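Uncharacterized protein from DUF364 family (Desulfitobacterium hafniense, PDB 3L5O) is of unknown function but possibly takes part in heavy-metal chelation, with an active site formed where an enolase-like and a Rossmann-like fold combine. Local coordinates at residues H46-S51 with R249-A254. Sequence-based numbering, arbitrary orientation.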
ATOM      1  N   HIS A  46       5.145  -9.629   5.583  1.00 55.29           N
ATOM      2  CA  HIS A  46       5.518  -8.799   4.444  1.00 54.41           C
ATOM      3  C   HIS A  46       6.535  -9.503   3.567  1.00 51.91           C
ATOM      4  O   HIS A  46       7.250 -10.390   4.013  1.00 51.15           O
ATOM      5  CB  HIS A  46       6.136  -7.452   4.858  1.00 54.51           C
ATOM      6  CG  HIS A  46       5.180  -6.491   5.505  1.00 62.52           C
ATOM      7  ND1 HIS A  46       5.150  -6.289   6.869  1.00 64.06           N
ATOM      8  CD2 HIS A  46       4.254  -5.656   4.977  1.00 61.44           C
ATOM      9  CE1 HIS A  46       4.238  -5.376   7.152  1.00 65.30           C
ATOM     10  NE2 HIS A  46       3.682  -4.976   6.022  1.00 68.23           N
ATOM     11  N   SER A  47       6.567  -9.071   2.308  1.00 48.90           N
ATOM     12  CA  SER A  47       7.668  -9.299   1.388  1.00 48.73           C
ATOM     13  C   SER A  47       8.436  -7.981   1.269  1.00 47.80           C
ATOM     14  O   SER A  47       7.847  -6.912   1.379  1.00 48.73           O
ATOM     15  CB  SER A  47       7.133  -9.721   0.021  1.00 48.49           C
ATOM     16  OG  SER A  47       6.648 -11.060   0.053  1.00 52.14           O
ATOM     17  N   VAL A  48       9.752  -8.065   1.076  1.00 46.49           N
ATOM     18  CA  VAL A  48      10.612  -6.880   1.009  1.00 43.76           C
ATOM     19  C   VAL A  48      11.683  -7.038  -0.098  1.00 43.59           C
ATOM     20  O   VAL A  48      12.302  -8.093  -0.255  1.00 40.46           O
ATOM     21  CB  VAL A  48      11.201  -6.518   2.407  1.00 44.36           C
ATOM     22  CG1 VAL A  48      12.137  -7.588   2.910  1.00 47.42           C
ATOM     23  CG2 VAL A  48      11.897  -5.162   2.380  1.00 44.83           C
ATOM     24  N   ILE A  49      11.857  -5.977  -0.882  1.00 42.64           N
ATOM     25  CA  ILE A  49      12.863  -5.912  -1.928  1.00 41.95           C
ATOM     26  C   ILE A  49      13.711  -4.657  -1.770  1.00 41.33           C
ATOM     27  O   ILE A  49      13.198  -3.602  -1.488  1.00 41.40           O
ATOM     28  CB  ILE A  49      12.167  -5.936  -3.318  1.00 42.35           C
ATOM     29  CG1 ILE A  49      11.510  -7.302  -3.521  1.00 42.96           C
ATOM     30  CG2 ILE A  49      13.129  -5.600  -4.432  1.00 45.21           C
ATOM     31  CD1 ILE A  49      11.052  -7.589  -4.923  1.00 38.72           C
ATOM     32  N   ARG A  50      15.021  -4.813  -1.949  1.00 42.47           N
ATOM     33  CA  ARG A  50      15.968  -3.717  -2.143  1.00 41.99           C
ATOM     34  C   ARG A  50      16.397  -3.643  -3.590  1.00 41.97           C
ATOM     35  O   ARG A  50      16.731  -4.659  -4.173  1.00 39.78           O
ATOM     36  CB  ARG A  50      17.233  -3.943  -1.325  1.00 39.83           C
ATOM     37  CG  ARG A  50      18.179  -2.751  -1.372  1.00 41.50           C
ATOM     38  CD  ARG A  50      19.328  -2.819  -0.359  1.00 44.35           C
ATOM     39  NE  ARG A  50      20.248  -3.944  -0.606  1.00 42.24           N
ATOM     40  CZ  ARG A  50      21.146  -4.008  -1.569  1.00 46.99           C
ATOM     41  NH1 ARG A  50      21.282  -3.020  -2.443  1.00 50.15           N
ATOM     42  NH2 ARG A  50      21.921  -5.086  -1.677  1.00 42.41           N
ATOM     43  N   SER A  51      16.385  -2.435  -4.154  1.00 42.04           N
ATOM     44  CA  SER A  51      17.042  -2.127  -5.424  1.00 40.19           C
ATOM     45  C   SER A  51      17.915  -0.915  -5.143  1.00 40.72           C
ATOM     46  O   SER A  51      17.371   0.152  -4.860  1.00 41.28           O
ATOM     47  CB  SER A  51      16.027  -1.756  -6.523  1.00 40.49           C
ATOM     48  OG  SER A  51      16.684  -1.424  -7.754  1.00 41.69           O
ATOM     49  N   ARG A 249      15.714  -7.121   8.711  1.00 55.80           N
ATOM     50  CA  ARG A 249      15.715  -7.861   9.969  1.00 56.87           C
ATOM     51  C   ARG A 249      14.296  -8.076  10.433  1.00 57.74           C
ATOM     52  O   ARG A 249      13.910  -9.190  10.738  1.00 61.77           O
ATOM     53  CB  ARG A 249      16.550  -7.147  11.037  1.00 55.94           C
ATOM     54  CG  ARG A 249      18.035  -7.060  10.669  1.00 55.41           C
ATOM     55  CD  ARG A 249      18.977  -6.753  11.833  1.00 59.69           C
ATOM     56  NE  ARG A 249      18.928  -5.351  12.269  1.00 65.68           N
ATOM     57  CZ  ARG A 249      19.699  -4.368  11.785  1.00 64.35           C
ATOM     58  NH1 ARG A 249      20.606  -4.598  10.836  1.00 62.61           N
ATOM     59  NH2 ARG A 249      19.559  -3.133  12.264  1.00 65.69           N
ATOM     60  N   ILE A 250      13.498  -7.014  10.440  1.00 58.17           N
ATOM     61  CA  ILE A 250      12.125  -7.090  10.909  1.00 57.48           C
ATOM     62  C   ILE A 250      11.283  -8.033  10.043  1.00 58.91           C
ATOM     63  O   ILE A 250      10.581  -8.895  10.571  1.00 58.99           O
ATOM     64  CB  ILE A 250      11.483  -5.661  10.955  1.00 56.55           C
ATOM     65  CG1 ILE A 250      12.150  -4.806  12.048  1.00 58.15           C
ATOM     66  CG2 ILE A 250       9.977  -5.760  11.171  1.00 54.56           C
ATOM     67  CD1 ILE A 250      11.954  -3.303  11.899  1.00 56.19           C
ATOM     68  N   VAL A 251      11.342  -7.861   8.720  1.00 58.44           N
ATOM     69  CA  VAL A 251      10.510  -8.648   7.793  1.00 58.68           C
ATOM     70  C   VAL A 251      10.847 -10.139   7.876  1.00 59.98           C
ATOM     71  O   VAL A 251       9.967 -10.993   7.735  1.00 60.44           O
ATOM     72  CB  VAL A 251      10.666  -8.187   6.298  1.00 58.09           C
ATOM     73  CG1 VAL A 251       9.850  -9.090   5.349  1.00 49.61           C
ATOM     74  CG2 VAL A 251      10.260  -6.714   6.123  1.00 59.36           C
ATOM     75  N   ALA A 252      12.121 -10.430   8.129  1.00 60.27           N
ATOM     76  CA  ALA A 252      12.609 -11.798   8.224  1.00 63.18           C
ATOM     77  C   ALA A 252      12.283 -12.468   9.561  1.00 64.40           C
ATOM     78  O   ALA A 252      12.603 -13.641   9.743  1.00 64.41           O
ATOM     79  CB  ALA A 252      14.121 -11.829   7.989  1.00 61.77           C
ATOM     80  N   GLY A 253      11.704 -11.722  10.498  1.00 66.55           N
ATOM     81  CA  GLY A 253      11.340 -12.248  11.809  1.00 69.16           C
ATOM     82  C   GLY A 253      12.481 -12.276  12.817  1.00 71.11           C
ATOM     83  O   GLY A 253      12.313 -12.805  13.921  1.00 72.32           O
ATOM     84  N   ALA A 254      13.632 -11.717  12.434  1.00 72.80           N
ATOM     85  CA  ALA A 254      14.803 -11.587  13.309  1.00 74.28           C
ATOM     86  C   ALA A 254      14.706 -10.411  14.300  1.00 75.85           C
ATOM     87  O   ALA A 254      15.540 -10.285  15.194  1.00 75.77           O
ATOM     88  CB  ALA A 254      16.073 -11.462  12.475  1.00 73.80           C
TER
HETATM   89  O   HOH W   1       7.349 -10.382   7.705  1.00 59.56           O
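Val251 and Val48 meet where the last turn of helix 244-251 packs on one face of an antiparallel three-stranded sheet, at its middle strand, 46-51. That sheet is consistent with the enolase-like part of the chain, and the helix, which follows strand 235-241 of the mixed seven-stranded sheet, with the Rossmann-like part, so the contact probably joins the two. The helix end is closed by a Schellman motif: Gly253 takes a positive phi, easy for a residue without a side chain, its N reaches back to Ile250 O at 3.0 Å, and Ala254 N bonds weakly to Arg249 O. The tight part of the contact is the two valines, whose side chains cross at a slant. CG1 of Val48 lies 3.7 Å from Val251 CG1, while Val251 CG2 rests 3.8 Å from Val48 CB. Beta-branching suits both places, since each short side chain offers two methyls. Val251 CG1, anti to the backbone N (chi1 176°), is carried to within 3.2 Å of His46 O, a close van der Waals contact of a methyl carbon with a carbonyl oxygen. With only CB left at Val251, as in an alanine, a gap would probably open over Val48 CB and His46 O would probably lose its methyl neighbour. Contact is looser at partly exposed His46: its CB stays 4.1 Å from Val251 CG1, and the imidazole turns off from the helix. Here the backbones are linked through water, which accepts from His46 N at 3.2 Å and donates to Val251 O at 2.7 Å.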